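Local coordinates for bifunctional protein PutA (Bradyrhizobium diazoefficiens, PDB 6BSN) that probably oxidises proline to glutamate in two steps, through an FAD-dependent proline dehydrogenase and an NAD-dependent aldehyde dehydrogenase carried on one chain, at residues V340-G345 and L374-C379; R368-D373 and D489-P494. The protein carries 1 engineered substitution. All blocks are in the same frame, centred on the assembly; numbering follows the deposited sequence.

Contact 1 of 2, residues V340-G345 and L374-C379. With FDA (dihydroflavine-adenine dinucleotide), chain C.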
# COMPACT_ATOMS: atom_id res chain seq x y z
N VAL A 340 16.05 -41.48 -34.76
CA VAL A 340 16.26 -40.13 -34.21
C VAL A 340 15.38 -39.97 -32.98
O VAL A 340 14.15 -40.08 -33.07
CB VAL A 340 15.95 -39.07 -35.27
CG1 VAL A 340 16.00 -37.65 -34.70
CG2 VAL A 340 16.91 -39.26 -36.41
N ARG A 341 16.00 -39.71 -31.83
CA ARG A 341 15.29 -39.63 -30.56
C ARG A 341 14.95 -38.17 -30.24
O ARG A 341 15.85 -37.32 -30.20
CB ARG A 341 16.12 -40.22 -29.41
CG ARG A 341 15.40 -40.10 -28.07
CD ARG A 341 16.36 -40.26 -26.87
NE ARG A 341 17.06 -41.53 -26.96
CZ ARG A 341 18.32 -41.70 -26.62
NH1 ARG A 341 19.04 -40.69 -26.14
NH2 ARG A 341 18.85 -42.89 -26.75
N LEU A 342 13.67 -37.90 -29.99
CA LEU A 342 13.23 -36.56 -29.58
C LEU A 342 13.00 -36.57 -28.07
O LEU A 342 12.18 -37.35 -27.58
CB LEU A 342 11.97 -36.13 -30.32
CG LEU A 342 11.60 -34.64 -30.14
CD1 LEU A 342 12.63 -33.70 -30.84
CD2 LEU A 342 10.16 -34.38 -30.60
N VAL A 343 13.74 -35.72 -27.35
CA VAL A 343 13.57 -35.53 -25.91
C VAL A 343 13.25 -34.07 -25.65
O VAL A 343 13.40 -33.21 -26.52
CB VAL A 343 14.82 -35.94 -25.12
CG1 VAL A 343 15.24 -37.37 -25.44
CG2 VAL A 343 15.98 -34.93 -25.39
N LYS A 344 12.82 -33.77 -24.43
CA LYS A 344 12.65 -32.35 -24.13
C LYS A 344 13.98 -31.71 -23.78
O LYS A 344 14.38 -30.72 -24.42
CB LYS A 344 11.58 -32.16 -23.05
CG LYS A 344 10.20 -32.56 -23.62
CD LYS A 344 9.06 -32.43 -22.61
CE LYS A 344 7.82 -33.06 -23.19
NZ LYS A 344 6.68 -32.97 -22.25
N GLY A 345 14.73 -32.29 -22.85
CA GLY A 345 16.05 -31.78 -22.54
C GLY A 345 16.42 -31.86 -21.08
O GLY A 345 15.67 -31.40 -20.21
N LEU A 374 5.03 -27.28 -26.29
CA LEU A 374 4.57 -26.86 -27.60
C LEU A 374 5.56 -27.25 -28.69
O LEU A 374 5.19 -27.85 -29.71
CB LEU A 374 4.36 -25.34 -27.63
CG LEU A 374 3.47 -24.75 -28.70
CD1 LEU A 374 2.03 -25.05 -28.36
CD2 LEU A 374 3.70 -23.26 -28.76
N ASN A 375 6.83 -26.89 -28.49
CA ASN A 375 7.84 -27.19 -29.49
C ASN A 375 8.06 -28.69 -29.64
O ASN A 375 8.41 -29.16 -30.73
CB ASN A 375 9.17 -26.52 -29.13
CG ASN A 375 9.99 -26.20 -30.35
OD1 ASN A 375 9.46 -25.70 -31.33
ND2 ASN A 375 11.28 -26.50 -30.31
N TYR A 376 7.87 -29.46 -28.56
CA TYR A 376 8.05 -30.90 -28.65
C TYR A 376 7.00 -31.51 -29.56
O TYR A 376 7.31 -32.38 -30.39
CB TYR A 376 7.99 -31.54 -27.26
CG TYR A 376 8.35 -33.02 -27.25
CD1 TYR A 376 9.62 -33.45 -26.85
CD2 TYR A 376 7.41 -33.99 -27.62
CE1 TYR A 376 9.95 -34.80 -26.85
CE2 TYR A 376 7.73 -35.34 -27.62
CZ TYR A 376 9.01 -35.74 -27.23
OH TYR A 376 9.33 -37.08 -27.23
N VAL A 377 5.75 -31.04 -29.45
CA VAL A 377 4.72 -31.61 -30.32
C VAL A 377 4.93 -31.16 -31.77
O VAL A 377 4.80 -31.96 -32.70
CB VAL A 377 3.33 -31.28 -29.78
CG1 VAL A 377 2.25 -31.58 -30.82
CG2 VAL A 377 3.08 -32.04 -28.46
N ALA A 378 5.29 -29.89 -31.98
CA ALA A 378 5.62 -29.44 -33.33
C ALA A 378 6.78 -30.25 -33.92
O ALA A 378 6.72 -30.70 -35.07
CB ALA A 378 5.94 -27.94 -33.33
N CYS A 379 7.85 -30.47 -33.13
CA CYS A 379 8.97 -31.28 -33.62
C CYS A 379 8.55 -32.73 -33.85
O CYS A 379 8.99 -33.36 -34.82
CB CYS A 379 10.14 -31.22 -32.63
SG CYS A 379 11.03 -29.64 -32.63
PA FDA C . 8.08 -33.50 -18.45
O1A FDA C . 7.60 -33.32 -16.98
O2A FDA C . 7.15 -33.43 -19.52
O5B FDA C . 8.98 -32.46 -18.99
C5B FDA C . 10.10 -32.04 -18.22
C4B FDA C . 11.03 -31.18 -19.07
O4B FDA C . 10.48 -29.94 -19.39
C3B FDA C . 12.35 -30.84 -18.45
O3B FDA C . 13.21 -31.90 -18.52
C2B FDA C . 12.79 -29.70 -19.28
O2B FDA C . 13.40 -30.15 -20.44
C1B FDA C . 11.50 -29.01 -19.58
N9A FDA C . 11.24 -27.85 -18.75
C8A FDA C . 11.00 -27.80 -17.38
N7A FDA C . 10.82 -26.54 -17.02
C5A FDA C . 10.95 -25.71 -18.13
C6A FDA C . 10.87 -24.35 -18.35
N6A FDA C . 10.59 -23.45 -17.26
N1A FDA C . 11.05 -23.85 -19.58
C2A FDA C . 11.32 -24.65 -20.63
N3A FDA C . 11.39 -25.99 -20.45
C4A FDA C . 11.22 -26.54 -19.24
N1 FDA C . 17.71 -35.41 -22.28
C2 FDA C . 18.76 -34.76 -23.00
O2 FDA C . 18.93 -33.41 -22.77
N3 FDA C . 19.59 -35.48 -23.89
C4 FDA C . 19.36 -36.86 -24.08
O4 FDA C . 20.14 -37.59 -24.94
C4X FDA C . 18.26 -37.54 -23.34
N5 FDA C . 18.05 -38.95 -23.50
C5X FDA C . 16.85 -39.53 -22.92
C6 FDA C . 16.51 -40.96 -23.25
C7 FDA C . 15.30 -41.49 -22.74
C7M FDA C . 14.94 -42.92 -23.06
C8 FDA C . 14.42 -40.69 -21.93
C8M FDA C . 13.12 -41.23 -21.38
C9 FDA C . 14.75 -39.35 -21.63
C9A FDA C . 16.01 -38.78 -22.16
N10 FDA C . 16.39 -37.43 -21.77
C10 FDA C . 17.47 -36.82 -22.48
C1' FDA C . 15.73 -36.70 -20.68
C2' FDA C . 14.66 -35.77 -21.22
O2' FDA C . 15.23 -34.75 -21.96
C3' FDA C . 13.83 -35.17 -20.09
O3' FDA C . 14.71 -34.51 -19.28
C4' FDA C . 13.06 -36.15 -19.21
O4' FDA C . 12.72 -37.29 -19.91
C5' FDA C . 11.78 -35.51 -18.68
O5' FDA C . 10.99 -35.00 -19.74
P FDA C . 9.47 -35.45 -20.02
O1P FDA C . 8.90 -35.32 -21.47
O2P FDA C . 9.51 -36.89 -19.39
O3P FDA C . 8.74 -34.81 -18.70
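Leu342 and Tyr376 both carry CG anti to the backbone N (chi1 -169° and -173°), which sends the two side chains past each other in opposite directions and lays CD2 of Leu342 over the centre of the Tyr376 ring. The pair joins strand 338-343 to helix 369-385 in the TIM-type barrel of the proline dehydrogenase domain, the helix running roughly antiparallel to the strand as in a beta-alpha unit. The contact over the ring is a CH-pi interaction, CD2 of Leu342 lying 3.7 Å from the ring centroid of Tyr376; CB of Cys379 backs the same methyl. Across the other face, nearer the rim, passes the extended chain of Lys344, whose CG comes 3.4 Å from CD1 of Tyr376. Held between these two aliphatic layers, the ring delivers its OH to the carbonyl O of Leu342 at 2.9 Å, approaching from above the carbonyl plane. Lys344 NZ continues to the pyrophosphate of the dinucleotide, 2.8 Å from its O2A, and also forms a salt bridge with Asp373. On the far side of the strand CG1 of Val343 packs against the isoalloxazine, while one guanidinium face of Arg341 lies against C6 of the flavin. Just past the strand, the carbonyl O of Gly345 accepts a hydrogen bond from the ribose hydroxyl O2B of the dinucleotide at 2.6 Å.

Contact 2 of 2, residues R368-D373 and D489-P494. With FDA (dihydroflavine-adenine dinucleotide), chain C; SO4 (sulfate ion), chain I.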
# COMPACT_ATOMS: atom_id res chain seq x y z
N ARG A 368 9.67 -21.11 -20.52
CA ARG A 368 8.38 -21.58 -20.03
C ARG A 368 8.21 -23.02 -20.46
O ARG A 368 8.41 -23.35 -21.63
CB ARG A 368 7.22 -20.72 -20.55
CG ARG A 368 7.06 -19.44 -19.77
CD ARG A 368 5.73 -18.78 -20.08
NE ARG A 368 4.56 -19.58 -19.70
CZ ARG A 368 3.30 -19.21 -19.94
NH1 ARG A 368 3.04 -18.05 -20.55
NH2 ARG A 368 2.30 -20.00 -19.56
N LYS A 369 7.84 -23.86 -19.50
CA LYS A 369 7.64 -25.28 -19.74
C LYS A 369 6.67 -25.54 -20.89
O LYS A 369 6.92 -26.42 -21.74
CB LYS A 369 7.13 -25.92 -18.45
CG LYS A 369 7.64 -27.32 -18.19
CD LYS A 369 6.82 -28.33 -18.93
CE LYS A 369 7.01 -29.72 -18.36
NZ LYS A 369 5.99 -30.59 -19.00
N ALA A 370 5.56 -24.80 -20.93
CA ALA A 370 4.57 -25.01 -22.00
C ALA A 370 5.17 -24.73 -23.37
O ALA A 370 4.69 -25.28 -24.37
CB ALA A 370 3.32 -24.15 -21.78
N MET A 371 6.18 -23.85 -23.45
CA MET A 371 6.86 -23.61 -24.72
C MET A 371 7.69 -24.83 -25.15
O MET A 371 7.68 -25.21 -26.33
CB MET A 371 7.74 -22.35 -24.63
CG MET A 371 6.98 -21.01 -24.80
SD MET A 371 6.14 -20.84 -26.41
CE MET A 371 7.51 -20.70 -27.56
N THR A 372 8.39 -25.47 -24.22
CA THR A 372 9.05 -26.72 -24.55
C THR A 372 8.05 -27.77 -25.00
O THR A 372 8.26 -28.44 -26.02
CB THR A 372 9.85 -27.23 -23.35
OG1 THR A 372 10.97 -26.37 -23.16
CG2 THR A 372 10.33 -28.67 -23.55
N ASP A 373 6.93 -27.88 -24.29
CA ASP A 373 5.91 -28.87 -24.66
C ASP A 373 5.29 -28.56 -26.01
O ASP A 373 5.06 -29.47 -26.82
CB ASP A 373 4.83 -28.95 -23.57
CG ASP A 373 5.32 -29.64 -22.32
OD1 ASP A 373 4.79 -29.34 -21.23
OD2 ASP A 373 6.25 -30.47 -22.40
N ASP A 489 -2.91 -23.48 -24.66
CA ASP A 489 -3.87 -22.88 -23.74
C ASP A 489 -3.21 -22.27 -22.52
O ASP A 489 -3.79 -21.39 -21.88
CB ASP A 489 -4.89 -23.94 -23.30
CG ASP A 489 -5.82 -24.36 -24.43
OD1 ASP A 489 -5.99 -23.57 -25.39
OD2 ASP A 489 -6.36 -25.49 -24.37
N ALA A 490 -2.01 -22.72 -22.18
CA ALA A 490 -1.27 -22.12 -21.07
C ALA A 490 -0.51 -20.88 -21.50
O ALA A 490 -0.29 -19.98 -20.68
CB ALA A 490 -0.31 -23.14 -20.47
N ILE A 491 -0.10 -20.81 -22.77
CA ILE A 491 0.65 -19.67 -23.28
C ILE A 491 -0.28 -18.56 -23.78
O ILE A 491 0.02 -17.38 -23.61
CB ILE A 491 1.62 -20.11 -24.40
CG1 ILE A 491 2.63 -21.12 -23.86
CG2 ILE A 491 2.35 -18.92 -24.99
CD1 ILE A 491 3.20 -21.98 -24.96
N VAL A 492 -1.39 -18.95 -24.40
CA VAL A 492 -2.41 -18.09 -25.01
C VAL A 492 -1.84 -17.10 -26.04
O VAL A 492 -2.26 -17.12 -27.20
CB VAL A 492 -3.29 -17.39 -23.94
CG1 VAL A 492 -3.68 -18.37 -22.83
CG2 VAL A 492 -2.67 -16.10 -23.34
N ARG A 493 -0.88 -16.26 -25.65
CA ARG A 493 -0.43 -15.17 -26.50
C ARG A 493 1.08 -15.20 -26.70
O ARG A 493 1.83 -15.42 -25.74
CB ARG A 493 -0.84 -13.80 -25.91
N PRO A 494 1.56 -14.91 -27.92
CA PRO A 494 3.00 -15.03 -28.20
C PRO A 494 3.86 -14.16 -27.30
O PRO A 494 4.96 -14.58 -26.91
CB PRO A 494 3.10 -14.59 -29.67
CG PRO A 494 1.73 -14.79 -30.23
CD PRO A 494 0.80 -14.47 -29.11
PA FDA C . 8.08 -33.50 -18.45
O1A FDA C . 7.60 -33.32 -16.98
O2A FDA C . 7.15 -33.43 -19.52
O5B FDA C . 8.98 -32.46 -18.99
C5B FDA C . 10.10 -32.04 -18.22
C4B FDA C . 11.03 -31.18 -19.07
O4B FDA C . 10.48 -29.94 -19.39
C3B FDA C . 12.35 -30.84 -18.45
O3B FDA C . 13.21 -31.90 -18.52
C2B FDA C . 12.79 -29.70 -19.28
O2B FDA C . 13.40 -30.15 -20.44
C1B FDA C . 11.50 -29.01 -19.58
N9A FDA C . 11.24 -27.85 -18.75
C8A FDA C . 11.00 -27.80 -17.38
N7A FDA C . 10.82 -26.54 -17.02
C5A FDA C . 10.95 -25.71 -18.13
C6A FDA C . 10.87 -24.35 -18.35
N6A FDA C . 10.59 -23.45 -17.26
N1A FDA C . 11.05 -23.85 -19.58
C2A FDA C . 11.32 -24.65 -20.63
N3A FDA C . 11.39 -25.99 -20.45
C4A FDA C . 11.22 -26.54 -19.24
N1 FDA C . 17.71 -35.41 -22.28
C2 FDA C . 18.76 -34.76 -23.00
O2 FDA C . 18.93 -33.41 -22.77
N3 FDA C . 19.59 -35.48 -23.89
C4 FDA C . 19.36 -36.86 -24.08
O4 FDA C . 20.14 -37.59 -24.94
C4X FDA C . 18.26 -37.54 -23.34
N5 FDA C . 18.05 -38.95 -23.50
C5X FDA C . 16.85 -39.53 -22.92
C6 FDA C . 16.51 -40.96 -23.25
C7 FDA C . 15.30 -41.49 -22.74
C7M FDA C . 14.94 -42.92 -23.06
C8 FDA C . 14.42 -40.69 -21.93
C8M FDA C . 13.12 -41.23 -21.38
C9 FDA C . 14.75 -39.35 -21.63
C9A FDA C . 16.01 -38.78 -22.16
N10 FDA C . 16.39 -37.43 -21.77
C10 FDA C . 17.47 -36.82 -22.48
C1' FDA C . 15.73 -36.70 -20.68
C2' FDA C . 14.66 -35.77 -21.22
O2' FDA C . 15.23 -34.75 -21.96
C3' FDA C . 13.83 -35.17 -20.09
O3' FDA C . 14.71 -34.51 -19.28
C4' FDA C . 13.06 -36.15 -19.21
O4' FDA C . 12.72 -37.29 -19.91
C5' FDA C . 11.78 -35.51 -18.68
O5' FDA C . 10.99 -35.00 -19.74
P FDA C . 9.47 -35.45 -20.02
O1P FDA C . 8.90 -35.32 -21.47
O2P FDA C . 9.51 -36.89 -19.39
O3P FDA C . 8.74 -34.81 -18.70
S SO4 I . 4.21 -22.88 -17.88
O1 SO4 I . 4.00 -24.28 -17.55
O2 SO4 I . 4.89 -22.17 -16.79
O3 SO4 I . 2.91 -22.25 -18.12
O4 SO4 I . 5.01 -22.75 -19.10
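Ala370, in the first turn of helix 369-385, faces Ala490 in the last turn of helix 487-491, their CA atoms 6.6 Å apart, and Arg368 occupies the N-cap position of the former. A bend at chi3 (63°) turns the guanidinium of Arg368 toward the end of the second helix, where NH2 donates to the carbonyl O of Ala490 at 2.8 Å from above the carbonyl plane; NH1 serves the Ala496 carbonyl. NH2 of Arg368 also donates to O3 of a sulfate, probably from the crystallisation liquor, at 2.7 Å in a nearly straight bond. Sulfate O4 takes the backbone N of Ala370 at 2.8 Å and NE of Arg368 at 3.3 Å, so the anion sits at the N-terminus of the helix, where the helix dipole would probably favour it. This first turn belongs to the proline dehydrogenase barrel and also serves the cofactor: OG1 of Thr372 donates to adenine N3A of the dinucleotide at 2.8 Å. A methionine in place of Arg368 would probably leave the Ala490 carbonyl without this donor and take two side-chain bonds from the sulfate. Beside these polar groups, CG1 of Ile491 rests 3.7 Å from CB of Ala370, and CD1 of Ile491 meets SD of Met371 at 3.5 Å, the two side chains crossing at about a right angle.

Overall arrangement
Helix 369-385 is common to both contacts, whose centres lie 14 Å apart: its N-terminal end, with the N-cap residue, enters contact 2, and the residues that follow enter contact 1. Along the chain the order is strand 338-343, then this helix, then, more than a hundred residues later, helix 487-491. One helix is thus packed against a strand of the parallel barrel and against a much later helix. The contacts meet directly where Asp373 of contact 2 forms a salt bridge with Lys344 of contact 1, and where Leu374 packs on Ile491. Both touch the same dinucleotide, contact 1 from the flavin to the adenosine ribose and contact 2 at the adenine and pyrophosphate, so together they line much of its length.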